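Local atomic coordinates of aldehyde dehydrogenase family protein (Pseudomonas syringae pv. tomato, PDB entry 5IUV), a protein that oxidises indole-3-acetaldehyde with NAD+ as cofactor, probably yielding the auxin indole-3-acetic acid, as a member of the aldehyde dehydrogenase family. Residues G159-I164 with T184-V189; V237-F242 with M261-L266. One frame throughout, in Å; residues are numbered along the deposited sequence.

Contact 1 (G159-I164 with T184-V189); sequences GVVAAI and TGNSVV. With NAD (nicotinamide-adenine-dinucleotide), chain C.
Strand 149-164, helix 170-183 and strand 187-191 form a beta-alpha-beta unit of the NAD-binding Rossmann-like domain, and Val-161 lies beside Val-188 where its two parallel strands pair. Val-161 holds Ser-187 and Val-189 at once: its N donates to Ser-187 O at 2.8 Å, and its O accepts from Val-189 N. Ala-163 N then reaches Val-189 O, while Ser-187 N bonds to Gly-159 O. The short segments 160-164 and 187-189 are turned 33° against each other, in keeping with the twist of a parallel sheet.

The helix closes with a Schellman motif at Gly-185, whose positive phi suits a residue without a CB, and the chain turns at once into Asn-186. Here a side chain extends the backbone pattern: Asn-186 OD1 takes the N-H of Gly-159 at 2.8 Å in a nearly straight bond (166° at the hydrogen). With chi1 at -61°, CG stands beside the backbone N of Asn-186, which turns the amide toward Gly-159; ND2 is held by Ala-181 O and Tyr-487 O, fixing the amide's rotation. Gly-159 itself has a positive phi, where a CB would press on the preceding carbonyl.

The side chains of Val-161 and Asn-186 cross obliquely, with Val-161 CG2 3.7 Å from Asn-186 CB. On the same face Val-188 puts CG2 4.2 Å from Val-161 CB and CG1 4.2 Å from Ala-163 CB, and Leu-178, Ala-181 and Leu-182 of the crossover helix pack on it; branched valines and a small alanine suit this buried sheet surface. The other face carries Ser-187, whose OG bonds to Ala-66 O of helix 56-72. At the strand's C-terminal end, as expected for a dinucleotide fold, Ile-164 CG2 lies 3.2 Å from O4B of NAD, with CD1 reaching 3.9 Å from N3A of the adenine.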
loop_
_atom_site.group_PDB
_atom_site.type_symbol
_atom_site.label_atom_id
_atom_site.label_comp_id
_atom_site.label_asym_id
_atom_site.label_seq_id
_atom_site.Cartn_x
_atom_site.Cartn_y
_atom_site.Cartn_z
ATOM N N GLY A 159 20.254 -11.966 3.985
ATOM C CA GLY A 159 21.486 -12.680 3.696
ATOM C C GLY A 159 21.365 -14.182 3.841
ATOM O O GLY A 159 20.948 -14.872 2.914
ATOM N N VAL A 160 21.738 -14.696 5.009
ATOM C CA VAL A 160 21.676 -16.132 5.271
ATOM C C VAL A 160 20.565 -16.451 6.263
ATOM O O VAL A 160 20.533 -15.909 7.369
ATOM C CB VAL A 160 23.019 -16.659 5.811
ATOM C CG1 VAL A 160 22.901 -18.131 6.214
ATOM C CG2 VAL A 160 24.107 -16.467 4.770
ATOM N N VAL A 161 19.652 -17.324 5.853
ATOM C CA VAL A 161 18.491 -17.680 6.656
ATOM C C VAL A 161 18.569 -19.138 7.097
ATOM O O VAL A 161 18.792 -20.021 6.267
ATOM C CB VAL A 161 17.183 -17.450 5.861
ATOM C CG1 VAL A 161 15.965 -17.884 6.671
ATOM C CG2 VAL A 161 17.072 -15.989 5.431
ATOM N N ALA A 162 18.425 -19.391 8.402
ATOM C CA ALA A 162 18.250 -20.760 8.879
ATOM C C ALA A 162 16.759 -21.038 9.060
ATOM O O ALA A 162 16.046 -20.251 9.673
ATOM C CB ALA A 162 19.013 -20.991 10.193
ATOM N N ALA A 163 16.280 -22.134 8.484
ATOM C CA ALA A 163 14.883 -22.520 8.637
ATOM C C ALA A 163 14.788 -23.872 9.331
ATOM O O ALA A 163 15.246 -24.884 8.805
ATOM C CB ALA A 163 14.191 -22.567 7.293
ATOM N N ILE A 164 14.184 -23.871 10.513
ATOM C CA ILE A 164 14.022 -25.077 11.310
ATOM C C ILE A 164 12.533 -25.423 11.344
ATOM O O ILE A 164 11.715 -24.624 11.814
ATOM C CB ILE A 164 14.572 -24.879 12.740
ATOM C CG1 ILE A 164 16.063 -24.527 12.698
ATOM C CG2 ILE A 164 14.366 -26.125 13.577
ATOM C CD1 ILE A 164 16.618 -24.068 14.034
ATOM N N THR A 184 12.854 -13.619 -2.011
ATOM C CA THR A 184 13.467 -12.334 -1.682
ATOM C C THR A 184 14.972 -12.317 -1.948
ATOM O O THR A 184 15.614 -11.272 -1.840
ATOM C CB THR A 184 13.219 -11.948 -0.209
ATOM O OG1 THR A 184 13.489 -13.070 0.639
ATOM C CG2 THR A 184 11.773 -11.506 -0.011
ATOM N N GLY A 185 15.537 -13.473 -2.281
ATOM C CA GLY A 185 16.931 -13.544 -2.686
ATOM C C GLY A 185 17.920 -14.085 -1.658
ATOM O O GLY A 185 19.127 -14.086 -1.898
ATOM N N ASN A 186 17.431 -14.540 -0.513
ATOM C CA ASN A 186 18.326 -15.085 0.509
ATOM C C ASN A 186 18.894 -16.459 0.165
ATOM O O ASN A 186 18.337 -17.182 -0.665
ATOM C CB ASN A 186 17.600 -15.182 1.852
ATOM C CG ASN A 186 17.138 -13.840 2.354
ATOM O OD1 ASN A 186 17.919 -13.075 2.909
ATOM N ND2 ASN A 186 15.862 -13.545 2.164
ATOM N N SER A 187 20.000 -16.818 0.815
ATOM C CA SER A 187 20.414 -18.215 0.873
ATOM C C SER A 187 19.775 -18.825 2.108
ATOM O O SER A 187 19.671 -18.167 3.146
ATOM C CB SER A 187 21.938 -18.358 0.930
ATOM O OG SER A 187 22.534 -17.876 -0.254
ATOM N N VAL A 188 19.340 -20.074 1.994
ATOM C CA VAL A 188 18.646 -20.737 3.089
ATOM C C VAL A 188 19.334 -22.043 3.470
ATOM O O VAL A 188 19.690 -22.837 2.602
ATOM C CB VAL A 188 17.170 -21.029 2.717
ATOM C CG1 VAL A 188 16.446 -21.783 3.850
ATOM C CG2 VAL A 188 16.454 -19.734 2.397
ATOM N N VAL A 189 19.536 -22.238 4.772
ATOM C CA VAL A 189 19.927 -23.535 5.307
ATOM C C VAL A 189 18.718 -24.135 6.016
ATOM O O VAL A 189 18.285 -23.649 7.068
ATOM C CB VAL A 189 21.113 -23.444 6.280
ATOM C CG1 VAL A 189 21.498 -24.843 6.782
ATOM C CG2 VAL A 189 22.300 -22.755 5.608
HETATM P PA NAD C . 9.965 -29.218 18.290
HETATM O O1A NAD C . 9.886 -27.918 18.994
HETATM O O2A NAD C . 10.351 -30.383 19.181
HETATM O O5B NAD C . 10.981 -29.126 17.087
HETATM C C5B NAD C . 10.754 -28.418 15.851
HETATM C C4B NAD C . 12.066 -28.394 15.107
HETATM O O4B NAD C . 13.073 -27.794 15.950
HETATM C C3B NAD C . 12.645 -29.737 14.650
HETATM O O3B NAD C . 13.293 -29.607 13.389
HETATM C C2B NAD C . 13.657 -30.063 15.750
HETATM O O2B NAD C . 14.688 -30.936 15.298
HETATM C C1B NAD C . 14.177 -28.666 16.078
HETATM N N9A NAD C . 14.763 -28.477 17.402
HETATM C C8A NAD C . 14.520 -29.198 18.541
HETATM N N7A NAD C . 15.268 -28.859 19.562
HETATM C C5A NAD C . 16.047 -27.818 19.066
HETATM C C6A NAD C . 17.012 -26.985 19.669
HETATM N N6A NAD C . 17.430 -27.120 20.933
HETATM N N1A NAD C . 17.558 -26.007 18.908
HETATM C C2A NAD C . 17.175 -25.893 17.632
HETATM N N3A NAD C . 16.289 -26.627 16.953
HETATM C C4A NAD C . 15.745 -27.575 17.737
HETATM O O3 NAD C . 8.538 -29.543 17.629
HETATM P PN NAD C . 7.951 -30.789 16.806
HETATM O O1N NAD C . 7.679 -31.858 17.796
HETATM O O2N NAD C . 8.850 -31.079 15.664
HETATM O O5D NAD C . 6.605 -30.194 16.184
HETATM C C5D NAD C . 5.378 -30.108 16.941
HETATM C C4D NAD C . 5.178 -28.670 17.350
HETATM O O4D NAD C . 5.111 -27.839 16.168
HETATM C C3D NAD C . 3.885 -28.385 18.104
HETATM O O3D NAD C . 4.153 -27.565 19.236
HETATM C C2D NAD C . 3.049 -27.662 17.042
HETATM O O2D NAD C . 2.072 -26.746 17.528
HETATM C C1D NAD C . 4.124 -26.871 16.263
HETATM N N1N NAD C . 3.617 -26.502 14.874
HETATM C C2N NAD C . 3.389 -25.120 14.664
HETATM C C3N NAD C . 2.985 -24.674 13.415
HETATM C C7N NAD C . 2.654 -23.228 13.140
HETATM O O7N NAD C . 2.557 -22.423 14.090
HETATM N N7N NAD C . 2.369 -22.893 11.906
HETATM C C4N NAD C . 2.792 -25.610 12.397
HETATM C C5N NAD C . 2.990 -26.966 12.637
HETATM C C6N NAD C . 3.409 -27.393 13.886
#

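Contact 2 (V237-F242 with M261-L266); sequences VDTVVF and MKRVWL. With NAD (nicotinamide-adenine-dinucleotide), chain C.
Thr-239 and Trp-265, two residues apart in register, share one ordered water: the indole NE1 donates to it at 3.0 Å, and Thr-239 OG1 is hydrogen-bonded to it at 2.7 Å. The water lies in the indole plane, at the same edge where Thr-239 CG2 comes 3.6 Å from CD1. Threonine suits the place by offering both a hydroxyl and a methyl.

Between the parallel strands, Arg-263 O accepts from Val-240 N, Val-240 O from Trp-265 N, and Trp-265 O from Phe-242 N; Asp-238 O starts the ladder, taking Arg-263 N. Asn-475 grips the outer edge twice, OD1 taking Leu-266 N and ND2 giving to Val-264 O; Asn-260 ND2 holds Val-237 O. With CG between its backbone N and carbonyl carbon (chi1 56°), Lys-262 bends at chi3 and chi4, bringing CE 3.6 Å from Val-237 CB. Its buried ammonium is satisfied by Asn-260 OD1 and the carbonyls of Ala-232 and His-234. Arg-263 leads its guanidinium away to a salt bridge with Glu-489, and NH1 bonds to Lys-471 O of a second subunit. Asp-238 OD2 accepts from Val-160 N and forms a salt bridge with Arg-67.

Phe-242 CB meets Leu-266 CD2 at 3.9 Å, while the ring turns an edge to NAD, with CE2 3.2 Å from O4B. Phe-242 and Val-264 pack under helix 246-258, Leu-266 meets Met-261 of the second subunit, and strands 149-164 and 474-475 flank the pair.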
loop_
_atom_site.group_PDB
_atom_site.type_symbol
_atom_site.label_atom_id
_atom_site.label_comp_id
_atom_site.label_asym_id
_atom_site.label_seq_id
_atom_site.Cartn_x
_atom_site.Cartn_y
_atom_site.Cartn_z
ATOM N N VAL A 237 24.704 -16.397 10.743
ATOM C CA VAL A 237 23.322 -16.554 10.297
ATOM C C VAL A 237 22.572 -15.279 10.664
ATOM O O VAL A 237 22.609 -14.849 11.821
ATOM C CB VAL A 237 22.645 -17.792 10.937
ATOM C CG1 VAL A 237 21.138 -17.782 10.698
ATOM C CG2 VAL A 237 23.262 -19.084 10.403
ATOM N N ASP A 238 21.911 -14.658 9.689
ATOM C CA ASP A 238 21.254 -13.375 9.915
ATOM C C ASP A 238 19.888 -13.523 10.569
ATOM O O ASP A 238 19.479 -12.685 11.368
ATOM C CB ASP A 238 21.104 -12.610 8.591
ATOM C CG ASP A 238 22.440 -12.314 7.940
ATOM O OD1 ASP A 238 23.161 -11.441 8.458
ATOM O OD2 ASP A 238 22.775 -12.955 6.918
ATOM N N THR A 239 19.188 -14.596 10.219
ATOM C CA THR A 239 17.800 -14.771 10.619
ATOM C C THR A 239 17.534 -16.246 10.809
ATOM O O THR A 239 17.997 -17.061 10.014
ATOM C CB THR A 239 16.824 -14.201 9.546
ATOM O OG1 THR A 239 16.995 -12.783 9.431
ATOM C CG2 THR A 239 15.376 -14.514 9.885
ATOM N N VAL A 240 16.805 -16.600 11.858
ATOM C CA VAL A 240 16.305 -17.959 11.960
ATOM C C VAL A 240 14.775 -17.918 11.975
ATOM O O VAL A 240 14.158 -17.105 12.669
ATOM C CB VAL A 240 16.866 -18.698 13.207
ATOM C CG1 VAL A 240 16.531 -17.961 14.498
ATOM C CG2 VAL A 240 16.368 -20.145 13.258
ATOM N N VAL A 241 14.163 -18.762 11.153
ATOM C CA VAL A 241 12.717 -18.919 11.206
ATOM C C VAL A 241 12.435 -20.329 11.669
ATOM O O VAL A 241 13.147 -21.264 11.310
ATOM C CB VAL A 241 12.043 -18.625 9.856
ATOM C CG1 VAL A 241 12.253 -17.162 9.496
ATOM C CG2 VAL A 241 12.581 -19.540 8.736
ATOM N N PHE A 242 11.397 -20.465 12.485
ATOM C CA PHE A 242 11.145 -21.690 13.220
ATOM C C PHE A 242 9.670 -22.018 13.258
ATOM O O PHE A 242 8.833 -21.138 13.430
ATOM C CB PHE A 242 11.685 -21.552 14.649
ATOM C CG PHE A 242 11.326 -22.698 15.569
ATOM C CD1 PHE A 242 10.236 -22.606 16.424
ATOM C CD2 PHE A 242 12.101 -23.848 15.605
ATOM C CE1 PHE A 242 9.909 -23.650 17.281
ATOM C CE2 PHE A 242 11.782 -24.895 16.455
ATOM C CZ PHE A 242 10.685 -24.794 17.297
ATOM N N MET A 261 22.543 -11.708 17.954
ATOM C CA MET A 261 21.301 -10.943 17.884
ATOM C C MET A 261 20.604 -11.146 16.531
ATOM O O MET A 261 19.982 -10.221 15.990
ATOM C CB MET A 261 21.570 -9.446 18.131
ATOM C CG MET A 261 20.336 -8.610 18.461
ATOM S SD MET A 261 20.602 -6.814 18.318
ATOM C CE MET A 261 21.841 -6.651 19.560
ATOM N N LYS A 262 20.698 -12.359 15.985
ATOM C CA LYS A 262 20.016 -12.670 14.727
ATOM C C LYS A 262 18.515 -12.459 14.892
ATOM O O LYS A 262 17.997 -12.585 16.001
ATOM C CB LYS A 262 20.310 -14.111 14.283
ATOM C CG LYS A 262 19.960 -15.179 15.318
ATOM C CD LYS A 262 20.032 -16.595 14.719
ATOM C CE LYS A 262 21.448 -16.958 14.280
ATOM N NZ LYS A 262 22.445 -16.862 15.387
ATOM N N ARG A 263 17.817 -12.118 13.807
ATOM C CA ARG A 263 16.361 -11.998 13.876
ATOM C C ARG A 263 15.757 -13.381 14.134
ATOM O O ARG A 263 16.238 -14.386 13.613
ATOM C CB ARG A 263 15.781 -11.387 12.593
ATOM C CG ARG A 263 16.084 -9.908 12.401
ATOM C CD ARG A 263 17.401 -9.677 11.673
ATOM N NE ARG A 263 17.606 -8.256 11.407
ATOM C CZ ARG A 263 18.305 -7.436 12.190
ATOM N NH1 ARG A 263 18.897 -7.893 13.286
ATOM N NH2 ARG A 263 18.424 -6.155 11.866
ATOM N N VAL A 264 14.717 -13.425 14.958
ATOM C CA VAL A 264 14.068 -14.679 15.322
ATOM C C VAL A 264 12.574 -14.585 15.047
ATOM O O VAL A 264 11.901 -13.706 15.576
ATOM C CB VAL A 264 14.290 -15.023 16.815
ATOM C CG1 VAL A 264 13.530 -16.286 17.205
ATOM C CG2 VAL A 264 15.765 -15.183 17.110
ATOM N N TRP A 265 12.066 -15.485 14.214
ATOM C CA TRP A 265 10.651 -15.503 13.877
ATOM C C TRP A 265 10.085 -16.875 14.195
ATOM O O TRP A 265 10.590 -17.882 13.708
ATOM C CB TRP A 265 10.430 -15.167 12.401
ATOM C CG TRP A 265 10.993 -13.838 11.978
ATOM C CD1 TRP A 265 12.181 -13.614 11.345
ATOM C CD2 TRP A 265 10.386 -12.559 12.158
ATOM N NE1 TRP A 265 12.350 -12.271 11.116
ATOM C CE2 TRP A 265 11.261 -11.601 11.607
ATOM C CE3 TRP A 265 9.182 -12.129 12.725
ATOM C CZ2 TRP A 265 10.971 -10.241 11.611
ATOM C CZ3 TRP A 265 8.900 -10.783 12.729
ATOM C CH2 TRP A 265 9.789 -9.854 12.177
ATOM N N LEU A 266 9.028 -16.905 15.001
ATOM C CA LEU A 266 8.541 -18.152 15.581
ATOM C C LEU A 266 7.092 -18.456 15.228
ATOM O O LEU A 266 6.232 -17.577 15.275
ATOM C CB LEU A 266 8.678 -18.104 17.109
ATOM C CG LEU A 266 10.054 -17.683 17.631
ATOM C CD1 LEU A 266 10.006 -17.295 19.108
ATOM C CD2 LEU A 266 11.049 -18.805 17.389
HETATM P PA NAD C . 9.965 -29.218 18.290
HETATM O O1A NAD C . 9.886 -27.918 18.994
HETATM O O2A NAD C . 10.351 -30.383 19.181
HETATM O O5B NAD C . 10.981 -29.126 17.087
HETATM C C5B NAD C . 10.754 -28.418 15.851
HETATM C C4B NAD C . 12.066 -28.394 15.107
HETATM O O4B NAD C . 13.073 -27.794 15.950
HETATM C C3B NAD C . 12.645 -29.737 14.650
HETATM O O3B NAD C . 13.293 -29.607 13.389
HETATM C C2B NAD C . 13.657 -30.063 15.750
HETATM O O2B NAD C . 14.688 -30.936 15.298
HETATM C C1B NAD C . 14.177 -28.666 16.078
HETATM N N9A NAD C . 14.763 -28.477 17.402
HETATM C C8A NAD C . 14.520 -29.198 18.541
HETATM N N7A NAD C . 15.268 -28.859 19.562
HETATM C C5A NAD C . 16.047 -27.818 19.066
HETATM C C6A NAD C . 17.012 -26.985 19.669
HETATM N N6A NAD C . 17.430 -27.120 20.933
HETATM N N1A NAD C . 17.558 -26.007 18.908
HETATM C C2A NAD C . 17.175 -25.893 17.632
HETATM N N3A NAD C . 16.289 -26.627 16.953
HETATM C C4A NAD C . 15.745 -27.575 17.737
HETATM O O3 NAD C . 8.538 -29.543 17.629
HETATM P PN NAD C . 7.951 -30.789 16.806
HETATM O O1N NAD C . 7.679 -31.858 17.796
HETATM O O2N NAD C . 8.850 -31.079 15.664
HETATM O O5D NAD C . 6.605 -30.194 16.184
HETATM C C5D NAD C . 5.378 -30.108 16.941
HETATM C C4D NAD C . 5.178 -28.670 17.350
HETATM O O4D NAD C . 5.111 -27.839 16.168
HETATM C C3D NAD C . 3.885 -28.385 18.104
HETATM O O3D NAD C . 4.153 -27.565 19.236
HETATM C C2D NAD C . 3.049 -27.662 17.042
HETATM O O2D NAD C . 2.072 -26.746 17.528
HETATM C C1D NAD C . 4.124 -26.871 16.263
HETATM N N1N NAD C . 3.617 -26.502 14.874
HETATM C C2N NAD C . 3.389 -25.120 14.664
HETATM C C3N NAD C . 2.985 -24.674 13.415
HETATM C C7N NAD C . 2.654 -23.228 13.140
HETATM O O7N NAD C . 2.557 -22.423 14.090
HETATM N N7N NAD C . 2.369 -22.893 11.906
HETATM C C4N NAD C . 2.792 -25.610 12.397
HETATM C C5N NAD C . 2.990 -26.966 12.637
HETATM C C6N NAD C . 3.409 -27.393 13.886
HETATM O O HOH W 1 14.731 -11.275 9.619
#

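Overall arrangement
Contacts 1 and 2 belong to two beta-alpha-beta units of one sheet, in series along the chain with strand 217-219 between them. Their centres are 10 Å apart, and they join where strands 149-164 and 239-243 run as parallel neighbours. Ala-162 O accepts from Val-241 N at 2.8 Å across this seam, and Asp-238 OD2 takes Val-160 N at 2.8 Å. The strand order is 187-191, 149-164, 239-243, 263-267. Both contacts end at the cofactor: Ile-164 and Phe-242, whose side chains touch, approach the same ribose oxygen, O4B of NAD. Just beyond the four segments follow Val-165, Lys-191 and Ser-245, which hydrogen-bond NAD, and Glu-267, the predicted active-site residue, which also binds NAD.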